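Local coordinates for mandelate racemase/muconate lactonizing enzyme-like protein (Rubrobacter xylanophilus DSM 9941, PDB 2QQ6) that binds a magnesium ion and probably acts as a lyase of the mandelate racemase/muconate lactonizing enzyme family, within the enolase superfamily, at residues V256-S261 with A281-D286; G186-R191 with G219-P224; V285-P290 with Y312-P317. All coordinates share one frame; numbering follows the deposited sequence.

Overall arrangement
Contact 2 is the first to close along the chain: residues 186-191, leading into helix 190-207, meet residues 219-224, leading into helix 223-233, and the loop between them holds helix 190-207 and strand 212-216. Contact 1 follows, joining the ends of helices 250-257 and 272-282 around strand 264-266. Contact 3 then opens where contact 1 ends, sharing Val285 and Asp286, and joins strand 287-288 to residues 312-317 beyond helix 298-310. The three loops thus run in series around the barrel without crossing. Contacts 1 and 2 still touch through Val256 CG2 and Ile223 CD1, whereas contacts 2 and 3 stay about 10 Å apart at their nearest atoms.

Contact 1. Residues V256-S261 with A281-D286; sequences VRRSTS and AKRAVD
Arg257 reaches out from the last turn of helix 250-257 and passes the backbone of residues 283-285 on its way to the Asp286 carboxylate. CG stands anti to the backbone N (chi1 -177°) and the chain continues extended to NE, which carries the guanidinium past Ala284 to the carboxylate. On the way CD passes Ala284 O at 3.4 Å. NE then donates to Asp286 OD2 at 2.5 Å, a hydrogen bond that is part of a salt bridge between the two groups, and it is nearly straight, with an N-H...O angle of 165°. The acceptor lies close to the guanidinium plane, but OD2 is approached from above the carboxylate plane, the two flat groups being turned 65° apart. NH2 is modelled beside OD1 as a second bond, though its position is doubtful. OD2 also accepts a hydrogen bond from the backbone N of Ile264, on the strand that separates the two helices in sequence. In the TIM-barrel-like domain of the enolase superfamily, this is the region where barrel helices end and the chain turns back toward the next strand; Asp286 sits right before strand 287-288. Val285 O lies 3.4 Å above the guanidinium plane of Arg257, over its centre. Arg283 O approaches the edge of the same group, 3.6 Å from NH1. Arg283 itself has left helix 272-282 with a positive phi, in a Schellman motif whose two bonds reach back into the last turn. Its side chain leans toward that of Arg258, and Arg258 NH1 stands 4.4 Å from Arg283 NH2; these like charges would be mildly unfavourable, and as both residues are exposed solvent probably screens them.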
ATOM      1  N   VAL B 256      19.658 -14.931  -0.609  1.00 28.34           N
ATOM      2  CA  VAL B 256      20.878 -14.251  -0.997  1.00 27.84           C
ATOM      3  C   VAL B 256      21.795 -14.048   0.221  1.00 26.45           C
ATOM      4  O   VAL B 256      23.004 -14.273   0.147  1.00 25.28           O
ATOM      5  CB  VAL B 256      20.571 -12.866  -1.629  1.00 28.56           C
ATOM      6  CG1 VAL B 256      21.861 -12.117  -1.898  1.00 28.25           C
ATOM      7  CG2 VAL B 256      19.808 -13.036  -2.923  1.00 28.54           C
ATOM      8  N   ARG B 257      21.210 -13.621   1.336  1.00 25.15           N
ATOM      9  CA  ARG B 257      21.978 -13.368   2.543  1.00 24.12           C
ATOM     10  C   ARG B 257      22.735 -14.599   3.028  1.00 24.90           C
ATOM     11  O   ARG B 257      23.836 -14.488   3.586  1.00 24.02           O
ATOM     12  CB  ARG B 257      21.067 -12.853   3.657  1.00 24.37           C
ATOM     13  CG  ARG B 257      21.841 -12.500   4.910  1.00 26.13           C
ATOM     14  CD  ARG B 257      21.004 -11.935   6.051  1.00 28.20           C
ATOM     15  NE  ARG B 257      21.895 -11.410   7.086  1.00 31.00           N
ATOM     16  CZ  ARG B 257      21.979 -11.866   8.333  1.00 32.42           C
ATOM     17  NH1 ARG B 257      21.217 -12.871   8.740  1.00 33.60           N
ATOM     18  NH2 ARG B 257      22.846 -11.323   9.174  1.00 32.68           N
ATOM     19  N   ARG B 258      22.146 -15.777   2.829  1.00 25.03           N
ATOM     20  CA  ARG B 258      22.793 -17.021   3.247  1.00 24.04           C
ATOM     21  C   ARG B 258      23.935 -17.334   2.302  1.00 23.04           C
ATOM     22  O   ARG B 258      24.796 -18.147   2.586  1.00 21.64           O
ATOM     23  CB  ARG B 258      21.807 -18.190   3.214  1.00 23.50           C
ATOM     24  CG  ARG B 258      20.814 -18.230   4.355  1.00 26.35           C
ATOM     25  CD  ARG B 258      19.992 -19.523   4.318  1.00 26.83           C
ATOM     26  NE  ARG B 258      19.188 -19.628   3.103  1.00 28.17           N
ATOM     27  CZ  ARG B 258      17.958 -19.141   2.973  1.00 27.43           C
ATOM     28  NH1 ARG B 258      17.378 -18.519   3.993  1.00 25.56           N
ATOM     29  NH2 ARG B 258      17.314 -19.266   1.818  1.00 26.86           N
ATOM     30  N   SER B 259      23.936 -16.670   1.164  1.00 24.47           N
ATOM     31  CA  SER B 259      24.945 -16.917   0.161  1.00 25.82           C
ATOM     32  C   SER B 259      26.302 -16.311   0.409  1.00 25.04           C
ATOM     33  O   SER B 259      27.322 -16.993   0.324  1.00 25.12           O
ATOM     34  CB  SER B 259      24.438 -16.445  -1.196  1.00 26.71           C
ATOM     35  OG  SER B 259      23.306 -17.202  -1.559  1.00 30.46           O
ATOM     36  N   THR B 260      26.321 -15.029   0.738  1.00 24.53           N
ATOM     37  CA  THR B 260      27.589 -14.352   0.904  1.00 22.83           C
ATOM     38  C   THR B 260      27.925 -13.893   2.321  1.00 20.75           C
ATOM     39  O   THR B 260      27.124 -14.029   3.239  1.00 21.91           O
ATOM     40  CB  THR B 260      27.623 -13.161  -0.072  1.00 21.02           C
ATOM     41  OG1 THR B 260      28.953 -12.652  -0.173  1.00 18.47           O
ATOM     42  CG2 THR B 260      26.654 -12.073   0.391  1.00 18.76           C
ATOM     43  N   SER B 261      29.137 -13.371   2.476  1.00 18.95           N
ATOM     44  CA  SER B 261      29.627 -12.847   3.738  1.00 17.56           C
ATOM     45  C   SER B 261      29.446 -11.333   3.690  1.00 18.57           C
ATOM     46  O   SER B 261      29.811 -10.612   4.617  1.00 20.04           O
ATOM     47  CB  SER B 261      31.108 -13.191   3.931  1.00 17.12           C
ATOM     48  OG  SER B 261      31.947 -12.557   2.967  1.00 17.89           O
ATOM     49  N   ALA B 281      11.647 -12.408  10.943  1.00 28.86           N
ATOM     50  CA  ALA B 281      11.296 -13.823  11.061  1.00 30.37           C
ATOM     51  C   ALA B 281      12.154 -14.675  10.123  1.00 31.58           C
ATOM     52  O   ALA B 281      12.743 -15.673  10.545  1.00 32.18           O
ATOM     53  CB  ALA B 281       9.822 -14.032  10.746  1.00 28.32           C
ATOM     54  N   LYS B 282      12.219 -14.275   8.854  1.00 32.31           N
ATOM     55  CA  LYS B 282      13.009 -14.995   7.868  1.00 32.94           C
ATOM     56  C   LYS B 282      14.514 -14.816   8.049  1.00 33.39           C
ATOM     57  O   LYS B 282      15.290 -15.457   7.356  1.00 32.91           O
ATOM     58  CB  LYS B 282      12.640 -14.551   6.455  1.00 32.33           C
ATOM     59  CG  LYS B 282      11.358 -15.136   5.891  1.00 32.94           C
ATOM     60  CD  LYS B 282      10.165 -14.226   6.101  1.00 33.81           C
ATOM     61  CE  LYS B 282       9.132 -14.423   5.003  1.00 33.53           C
ATOM     62  NZ  LYS B 282       8.749 -15.850   4.852  1.00 35.08           N
ATOM     63  N   ARG B 283      14.925 -13.955   8.975  1.00 35.19           N
ATOM     64  CA  ARG B 283      16.346 -13.693   9.200  1.00 38.81           C
ATOM     65  C   ARG B 283      16.969 -13.259   7.865  1.00 37.61           C
ATOM     66  O   ARG B 283      17.984 -13.817   7.430  1.00 38.38           O
ATOM     67  CB  ARG B 283      17.067 -14.958   9.677  1.00 44.13           C
ATOM     68  CG  ARG B 283      16.486 -15.670  10.880  1.00 50.83           C
ATOM     69  CD  ARG B 283      17.101 -17.071  10.982  1.00 59.36           C
ATOM     70  NE  ARG B 283      17.054 -17.770   9.689  1.00 66.24           N
ATOM     71  CZ  ARG B 283      17.438 -19.033   9.475  1.00 69.30           C
ATOM     72  NH1 ARG B 283      17.912 -19.783  10.472  1.00 70.26           N
ATOM     73  NH2 ARG B 283      17.353 -19.550   8.250  1.00 69.78           N
ATOM     74  N   ALA B 284      16.375 -12.257   7.225  1.00 35.18           N
ATOM     75  CA  ALA B 284      16.846 -11.810   5.918  1.00 32.76           C
ATOM     76  C   ALA B 284      17.793 -10.624   5.872  1.00 30.83           C
ATOM     77  O   ALA B 284      18.330 -10.322   4.817  1.00 30.19           O
ATOM     78  CB  ALA B 284      15.645 -11.527   5.026  1.00 31.81           C
ATOM     79  N   VAL B 285      18.010  -9.957   6.999  1.00 30.41           N
ATOM     80  CA  VAL B 285      18.873  -8.782   7.011  1.00 28.89           C
ATOM     81  C   VAL B 285      19.937  -8.747   8.068  1.00 28.96           C
ATOM     82  O   VAL B 285      19.785  -9.308   9.146  1.00 30.09           O
ATOM     83  CB  VAL B 285      18.071  -7.495   7.214  1.00 27.36           C
ATOM     84  CG1 VAL B 285      17.071  -7.320   6.106  1.00 29.32           C
ATOM     85  CG2 VAL B 285      17.380  -7.532   8.549  1.00 25.97           C
ATOM     86  N   ASP B 286      21.017  -8.058   7.747  1.00 29.15           N
ATOM     87  CA  ASP B 286      22.098  -7.860   8.691  1.00 29.92           C
ATOM     88  C   ASP B 286      21.776  -6.503   9.301  1.00 29.15           C
ATOM     89  O   ASP B 286      22.050  -6.259  10.468  1.00 28.82           O
ATOM     90  CB  ASP B 286      23.439  -7.815   7.967  1.00 32.11           C
ATOM     91  CG  ASP B 286      23.982  -9.192   7.671  1.00 34.84           C
ATOM     92  OD1 ASP B 286      24.702  -9.745   8.539  1.00 36.38           O
ATOM     93  OD2 ASP B 286      23.682  -9.726   6.579  1.00 34.85           O
TER

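Contact 2. Residues G186-R191 with G219-P224; sequences GAISPR and GRFDIP
Phe221 meets Gly186 O at its ring edge and Ile188 over one face. Its CB lies 3.0 Å from Gly186 O. The first torsion sets CG anti to the carbonyl carbon (chi1 -38°), 3.5 Å from Gly186 O, and this brings the ring edge past the same oxygen, with CD2 3.1 Å from Gly186 O. Further out, CD2 touches Ile188 CG1 at 3.4 Å, and CE2 lies near both CG1 and CD1 of Ile188. Ile188 CD1 sits over a ring face, 4.2 Å from the Phe221 centroid, a CH-pi contact in which the two side chains cross at about a right angle. The hydrogen bond to Gly186 O comes from Asp222 N at 3.2 Å, the donor standing well above the carbonyl plane. Asp222 is the N-cap of helix 223-233: OD1 is bonded to Ser225 N, while OD2 rests near Ala187 CA. Ser189 holds the N-cap position of helix 190-207, so the contact joins the starts of two neighbouring barrel helices. Arg220 turns its polar end elsewhere, to Asp173 and Ala136 O, and packs on Phe79 of the second subunit. With the polar ends of Arg220 and Asp222 engaged outside the two segments, and one tilted backbone bond plus apolar packing between them, the join probably depends on fit of shape more than on charge.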
ATOM      1  N   GLY B 186      16.057  -9.766 -14.522  1.00 36.71           N
ATOM      2  CA  GLY B 186      16.995  -8.988 -13.733  1.00 34.84           C
ATOM      3  C   GLY B 186      18.392  -9.538 -13.822  1.00 33.64           C
ATOM      4  O   GLY B 186      19.158  -9.470 -12.865  1.00 34.10           O
ATOM      5  N   ALA B 187      18.719 -10.077 -14.987  1.00 31.80           N
ATOM      6  CA  ALA B 187      20.014 -10.682 -15.210  1.00 30.79           C
ATOM      7  C   ALA B 187      21.111  -9.643 -15.374  1.00 30.40           C
ATOM      8  O   ALA B 187      20.861  -8.565 -15.882  1.00 31.57           O
ATOM      9  CB  ALA B 187      19.938 -11.573 -16.434  1.00 30.51           C
ATOM     10  N   ILE B 188      22.319  -9.964 -14.913  1.00 30.22           N
ATOM     11  CA  ILE B 188      23.475  -9.066 -15.041  1.00 29.23           C
ATOM     12  C   ILE B 188      24.407  -9.741 -16.023  1.00 28.65           C
ATOM     13  O   ILE B 188      24.796 -10.882 -15.810  1.00 27.14           O
ATOM     14  CB  ILE B 188      24.255  -8.894 -13.713  1.00 29.98           C
ATOM     15  CG1 ILE B 188      23.351  -8.296 -12.634  1.00 30.53           C
ATOM     16  CG2 ILE B 188      25.466  -7.990 -13.928  1.00 28.13           C
ATOM     17  CD1 ILE B 188      24.091  -7.961 -11.354  1.00 30.47           C
ATOM     18  N   SER B 189      24.760  -9.041 -17.094  1.00 28.98           N
ATOM     19  CA  SER B 189      25.627  -9.605 -18.114  1.00 29.15           C
ATOM     20  C   SER B 189      27.067  -9.703 -17.655  1.00 30.27           C
ATOM     21  O   SER B 189      27.457  -9.072 -16.678  1.00 29.00           O
ATOM     22  CB  SER B 189      25.548  -8.767 -19.384  1.00 29.15           C
ATOM     23  OG  SER B 189      26.162  -7.511 -19.198  1.00 30.54           O
ATOM     24  N   PRO B 190      27.882 -10.514 -18.354  1.00 33.01           N
ATOM     25  CA  PRO B 190      29.291 -10.664 -17.981  1.00 34.88           C
ATOM     26  C   PRO B 190      30.006  -9.315 -17.818  1.00 35.41           C
ATOM     27  O   PRO B 190      30.592  -9.034 -16.775  1.00 35.01           O
ATOM     28  CB  PRO B 190      29.855 -11.494 -19.135  1.00 34.23           C
ATOM     29  CG  PRO B 190      28.723 -12.386 -19.481  1.00 33.26           C
ATOM     30  CD  PRO B 190      27.542 -11.427 -19.466  1.00 33.15           C
ATOM     31  N   ARG B 191      29.929  -8.488 -18.855  1.00 36.87           N
ATOM     32  CA  ARG B 191      30.557  -7.165 -18.887  1.00 39.16           C
ATOM     33  C   ARG B 191      29.894  -6.074 -18.024  1.00 36.76           C
ATOM     34  O   ARG B 191      30.563  -5.156 -17.555  1.00 35.82           O
ATOM     35  CB  ARG B 191      30.640  -6.704 -20.347  1.00 44.62           C
ATOM     36  CG  ARG B 191      30.975  -5.239 -20.533  1.00 51.56           C
ATOM     37  CD  ARG B 191      30.746  -4.836 -21.974  1.00 55.64           C
ATOM     38  NE  ARG B 191      31.773  -5.360 -22.868  1.00 59.55           N
ATOM     39  CZ  ARG B 191      31.705  -5.297 -24.194  1.00 61.58           C
ATOM     40  NH1 ARG B 191      30.650  -4.740 -24.785  1.00 62.38           N
ATOM     41  NH2 ARG B 191      32.702  -5.775 -24.930  1.00 62.02           N
ATOM     42  N   GLY B 219      17.133  -3.067  -5.808  1.00 29.41           N
ATOM     43  CA  GLY B 219      16.414  -4.318  -6.027  1.00 29.55           C
ATOM     44  C   GLY B 219      15.895  -4.560  -7.426  1.00 30.04           C
ATOM     45  O   GLY B 219      14.697  -4.460  -7.674  1.00 29.49           O
ATOM     46  N   ARG B 220      16.794  -4.916  -8.338  1.00 29.96           N
ATOM     47  CA  ARG B 220      16.406  -5.138  -9.727  1.00 29.49           C
ATOM     48  C   ARG B 220      16.841  -6.485 -10.287  1.00 31.54           C
ATOM     49  O   ARG B 220      16.616  -6.735 -11.472  1.00 32.78           O
ATOM     50  CB  ARG B 220      17.033  -4.078 -10.648  1.00 27.43           C
ATOM     51  CG  ARG B 220      17.193  -2.684 -10.087  1.00 25.69           C
ATOM     52  CD  ARG B 220      15.994  -1.816 -10.354  1.00 23.85           C
ATOM     53  NE  ARG B 220      16.315  -0.419 -10.096  1.00 24.91           N
ATOM     54  CZ  ARG B 220      15.442   0.575 -10.183  1.00 25.34           C
ATOM     55  NH1 ARG B 220      14.181   0.330 -10.522  1.00 26.02           N
ATOM     56  NH2 ARG B 220      15.833   1.812  -9.932  1.00 22.58           N
ATOM     57  N   PHE B 221      17.442  -7.358  -9.478  1.00 31.12           N
ATOM     58  CA  PHE B 221      17.946  -8.611 -10.045  1.00 28.95           C
ATOM     59  C   PHE B 221      17.463  -9.957  -9.544  1.00 27.59           C
ATOM     60  O   PHE B 221      16.949 -10.090  -8.433  1.00 26.23           O
ATOM     61  CB  PHE B 221      19.467  -8.575  -9.998  1.00 28.17           C
ATOM     62  CG  PHE B 221      20.020  -7.226 -10.307  1.00 29.88           C
ATOM     63  CD1 PHE B 221      20.064  -6.240  -9.327  1.00 29.90           C
ATOM     64  CD2 PHE B 221      20.424  -6.906 -11.600  1.00 30.49           C
ATOM     65  CE1 PHE B 221      20.502  -4.962  -9.632  1.00 31.74           C
ATOM     66  CE2 PHE B 221      20.865  -5.628 -11.918  1.00 28.86           C
ATOM     67  CZ  PHE B 221      20.904  -4.655 -10.938  1.00 30.42           C
ATOM     68  N   ASP B 222      17.655 -10.950 -10.408  1.00 26.32           N
ATOM     69  CA  ASP B 222      17.281 -12.329 -10.144  1.00 25.13           C
ATOM     70  C   ASP B 222      18.275 -12.988  -9.202  1.00 23.78           C
ATOM     71  O   ASP B 222      19.361 -12.470  -8.945  1.00 23.73           O
ATOM     72  CB  ASP B 222      17.225 -13.136 -11.444  1.00 26.03           C
ATOM     73  CG  ASP B 222      18.530 -13.097 -12.207  1.00 28.45           C
ATOM     74  OD1 ASP B 222      19.591 -12.929 -11.561  1.00 30.88           O
ATOM     75  OD2 ASP B 222      18.503 -13.250 -13.447  1.00 28.67           O
ATOM     76  N   ILE B 223      17.897 -14.156  -8.713  1.00 22.04           N
ATOM     77  CA  ILE B 223      18.731 -14.890  -7.789  1.00 21.70           C
ATOM     78  C   ILE B 223      20.181 -15.041  -8.246  1.00 22.03           C
ATOM     79  O   ILE B 223      21.100 -14.657  -7.516  1.00 21.41           O
ATOM     80  CB  ILE B 223      18.102 -16.279  -7.487  1.00 20.30           C
ATOM     81  CG1 ILE B 223      16.920 -16.106  -6.528  1.00 16.86           C
ATOM     82  CG2 ILE B 223      19.133 -17.209  -6.889  1.00 20.33           C
ATOM     83  CD1 ILE B 223      17.326 -15.592  -5.172  1.00 13.35           C
ATOM     84  N   PRO B 224      20.407 -15.582  -9.462  1.00 21.94           N
ATOM     85  CA  PRO B 224      21.762 -15.777  -9.990  1.00 22.62           C
ATOM     86  C   PRO B 224      22.633 -14.518  -9.989  1.00 24.44           C
ATOM     87  O   PRO B 224      23.749 -14.520  -9.458  1.00 22.69           O
ATOM     88  CB  PRO B 224      21.506 -16.305 -11.398  1.00 19.99           C
ATOM     89  CG  PRO B 224      20.253 -17.053 -11.239  1.00 20.19           C
ATOM     90  CD  PRO B 224      19.417 -16.109 -10.417  1.00 21.30           C
TER

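Contact 3. Residues V285-P290 with Y312-P317; sequences VDYVMP and YIPFAP
The ring of Tyr287 has Pro314 CD over one face, and Pro314 CB lies 3.3 Å from Tyr287 CD2; the ring also meets that of Trp240 with the planes at about 45°. Tyr287 CG stands anti to the carbonyl carbon (chi1 -73°), which brings the ring to Pro314. The Phe315 ring has Pro317 CD over one face, while Pro290 CG comes obliquely to Phe315 CE1 at 3.7 Å. These groups join strand 287-288 to the following strand-like segment of the TIM-barrel-like domain. Val288 and Phe315 form a single parallel bridge: Val288 N donates to Pro314 O, and Val288 O accepts from Ala316 N at 2.9 Å. Both bonds run nearly along the C=O axis. With alanine in place of Tyr287, Pro314 and Trp240 would probably both lose the ring they rest against. On the opposite side of the bridge from Tyr287, Val288 packs against Phe276, Phe280 and Ala308 of the surrounding helices. Selenomethionine Met289 puts its side chain about 4 Å, at the nearest atoms, from the magnesium ion bound by Asp216, Glu242 and Glu268. Near the start of both segments, Ile313 CD1 reaches Val285 CG2 at 4.0 Å.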
ATOM      1  N   VAL B 285      18.010  -9.957   6.999  1.00 30.41           N
ATOM      2  CA  VAL B 285      18.873  -8.782   7.011  1.00 28.89           C
ATOM      3  C   VAL B 285      19.937  -8.747   8.068  1.00 28.96           C
ATOM      4  O   VAL B 285      19.785  -9.308   9.146  1.00 30.09           O
ATOM      5  CB  VAL B 285      18.071  -7.495   7.214  1.00 27.36           C
ATOM      6  CG1 VAL B 285      17.071  -7.320   6.106  1.00 29.32           C
ATOM      7  CG2 VAL B 285      17.380  -7.532   8.549  1.00 25.97           C
ATOM      8  N   ASP B 286      21.017  -8.058   7.747  1.00 29.15           N
ATOM      9  CA  ASP B 286      22.098  -7.860   8.691  1.00 29.92           C
ATOM     10  C   ASP B 286      21.776  -6.503   9.301  1.00 29.15           C
ATOM     11  O   ASP B 286      22.050  -6.259  10.468  1.00 28.82           O
ATOM     12  CB  ASP B 286      23.439  -7.815   7.967  1.00 32.11           C
ATOM     13  CG  ASP B 286      23.982  -9.192   7.671  1.00 34.84           C
ATOM     14  OD1 ASP B 286      24.702  -9.745   8.539  1.00 36.38           O
ATOM     15  OD2 ASP B 286      23.682  -9.726   6.579  1.00 34.85           O
ATOM     16  N   TYR B 287      21.175  -5.637   8.486  1.00 28.24           N
ATOM     17  CA  TYR B 287      20.768  -4.295   8.886  1.00 27.69           C
ATOM     18  C   TYR B 287      19.337  -4.055   8.453  1.00 29.29           C
ATOM     19  O   TYR B 287      18.840  -4.701   7.535  1.00 30.96           O
ATOM     20  CB  TYR B 287      21.611  -3.225   8.209  1.00 28.14           C
ATOM     21  CG  TYR B 287      23.018  -3.100   8.718  1.00 29.35           C
ATOM     22  CD1 TYR B 287      24.007  -3.999   8.329  1.00 28.70           C
ATOM     23  CD2 TYR B 287      23.363  -2.078   9.593  1.00 29.19           C
ATOM     24  CE1 TYR B 287      25.295  -3.880   8.800  1.00 29.03           C
ATOM     25  CE2 TYR B 287      24.648  -1.955  10.069  1.00 28.56           C
ATOM     26  CZ  TYR B 287      25.605  -2.854   9.671  1.00 28.32           C
ATOM     27  OH  TYR B 287      26.875  -2.735  10.158  1.00 28.91           O
ATOM     28  N   VAL B 288      18.682  -3.101   9.103  1.00 30.25           N
ATOM     29  CA  VAL B 288      17.303  -2.765   8.779  1.00 29.77           C
ATOM     30  C   VAL B 288      17.272  -1.290   8.500  1.00 30.84           C
ATOM     31  O   VAL B 288      17.983  -0.525   9.149  1.00 31.37           O
ATOM     32  CB  VAL B 288      16.351  -3.002   9.944  1.00 27.90           C
ATOM     33  CG1 VAL B 288      14.988  -3.323   9.407  1.00 28.06           C
ATOM     34  CG2 VAL B 288      16.863  -4.099  10.830  1.00 30.67           C
HETATM   35  N   MSE B 289      16.438  -0.880   7.555  1.00 30.80           N
HETATM   36  CA  MSE B 289      16.378   0.518   7.235  1.00 31.93           C
HETATM   37  C   MSE B 289      15.035   1.008   6.748  1.00 32.00           C
HETATM   38  O   MSE B 289      14.868   1.278   5.565  1.00 34.18           O
HETATM   39  CB  MSE B 289      17.430   0.833   6.197  1.00 34.65           C
HETATM   40  CG  MSE B 289      17.334  -0.024   4.978  1.00 43.79           C
HETATM   41 SE   MSE B 289      18.624   0.538   3.598  1.00 56.55          SE
HETATM   42  CE  MSE B 289      17.404   1.620   2.454  1.00 54.27           C
ATOM     43  N   PRO B 290      14.051   1.126   7.648  1.00 30.87           N
ATOM     44  CA  PRO B 290      12.755   1.610   7.183  1.00 29.73           C
ATOM     45  C   PRO B 290      12.863   3.126   7.040  1.00 31.33           C
ATOM     46  O   PRO B 290      13.912   3.704   7.334  1.00 31.08           O
ATOM     47  CB  PRO B 290      11.812   1.184   8.301  1.00 29.52           C
ATOM     48  CG  PRO B 290      12.657   1.316   9.508  1.00 29.23           C
ATOM     49  CD  PRO B 290      13.992   0.739   9.068  1.00 30.21           C
ATOM     50  N   TYR B 312      19.656  -8.345  17.819  1.00 29.79           N
ATOM     51  CA  TYR B 312      20.973  -7.706  17.779  1.00 30.56           C
ATOM     52  C   TYR B 312      21.289  -7.186  16.383  1.00 32.08           C
ATOM     53  O   TYR B 312      22.431  -7.277  15.915  1.00 32.56           O
ATOM     54  CB  TYR B 312      22.075  -8.674  18.242  1.00 28.53           C
ATOM     55  CG  TYR B 312      21.835  -9.251  19.627  1.00 27.57           C
ATOM     56  CD1 TYR B 312      22.217 -10.561  19.938  1.00 27.10           C
ATOM     57  CD2 TYR B 312      21.161  -8.519  20.598  1.00 25.36           C
ATOM     58  CE1 TYR B 312      21.918 -11.128  21.173  1.00 24.10           C
ATOM     59  CE2 TYR B 312      20.859  -9.076  21.835  1.00 25.46           C
ATOM     60  CZ  TYR B 312      21.232 -10.377  22.113  1.00 24.22           C
ATOM     61  OH  TYR B 312      20.878 -10.926  23.313  1.00 19.15           O
ATOM     62  N   ILE B 313      20.266  -6.637  15.733  1.00 32.01           N
ATOM     63  CA  ILE B 313      20.398  -6.078  14.397  1.00 33.54           C
ATOM     64  C   ILE B 313      20.350  -4.546  14.379  1.00 34.04           C
ATOM     65  O   ILE B 313      19.441  -3.925  14.943  1.00 34.27           O
ATOM     66  CB  ILE B 313      19.306  -6.618  13.484  1.00 34.50           C
ATOM     67  CG1 ILE B 313      19.611  -8.082  13.188  1.00 35.36           C
ATOM     68  CG2 ILE B 313      19.197  -5.763  12.219  1.00 32.93           C
ATOM     69  CD1 ILE B 313      18.828  -8.662  12.048  1.00 38.73           C
ATOM     70  N   PRO B 314      21.337  -3.918  13.725  1.00 33.14           N
ATOM     71  CA  PRO B 314      21.435  -2.461  13.619  1.00 33.59           C
ATOM     72  C   PRO B 314      20.253  -1.780  12.934  1.00 33.78           C
ATOM     73  O   PRO B 314      19.713  -2.284  11.957  1.00 33.89           O
ATOM     74  CB  PRO B 314      22.734  -2.269  12.848  1.00 32.89           C
ATOM     75  CG  PRO B 314      23.554  -3.449  13.277  1.00 32.46           C
ATOM     76  CD  PRO B 314      22.553  -4.556  13.194  1.00 33.22           C
ATOM     77  N   PHE B 315      19.880  -0.619  13.461  1.00 34.39           N
ATOM     78  CA  PHE B 315      18.786   0.193  12.938  1.00 35.24           C
ATOM     79  C   PHE B 315      19.351   1.415  12.192  1.00 37.20           C
ATOM     80  O   PHE B 315      19.934   2.313  12.803  1.00 37.76           O
ATOM     81  CB  PHE B 315      17.914   0.658  14.100  1.00 34.00           C
ATOM     82  CG  PHE B 315      16.781   1.552  13.696  1.00 33.61           C
ATOM     83  CD1 PHE B 315      15.729   1.062  12.935  1.00 33.47           C
ATOM     84  CD2 PHE B 315      16.756   2.885  14.091  1.00 33.10           C
ATOM     85  CE1 PHE B 315      14.664   1.880  12.589  1.00 33.93           C
ATOM     86  CE2 PHE B 315      15.696   3.711  13.749  1.00 31.54           C
ATOM     87  CZ  PHE B 315      14.652   3.211  12.995  1.00 31.71           C
ATOM     88  N   ALA B 316      19.178   1.450  10.877  1.00 38.37           N
ATOM     89  CA  ALA B 316      19.693   2.555  10.074  1.00 39.16           C
ATOM     90  C   ALA B 316      18.650   2.990   9.063  1.00 40.07           C
ATOM     91  O   ALA B 316      18.724   2.632   7.896  1.00 41.26           O
ATOM     92  CB  ALA B 316      20.960   2.120   9.361  1.00 38.94           C
ATOM     93  N   PRO B 317      17.681   3.796   9.494  1.00 40.79           N
ATOM     94  CA  PRO B 317      16.608   4.279   8.625  1.00 41.36           C
ATOM     95  C   PRO B 317      17.024   4.948   7.319  1.00 42.26           C
ATOM     96  O   PRO B 317      18.067   5.592   7.231  1.00 43.24           O
ATOM     97  CB  PRO B 317      15.827   5.217   9.538  1.00 40.92           C
ATOM     98  CG  PRO B 317      16.881   5.752  10.439  1.00 41.96           C
ATOM     99  CD  PRO B 317      17.685   4.522  10.774  1.00 41.98           C
TER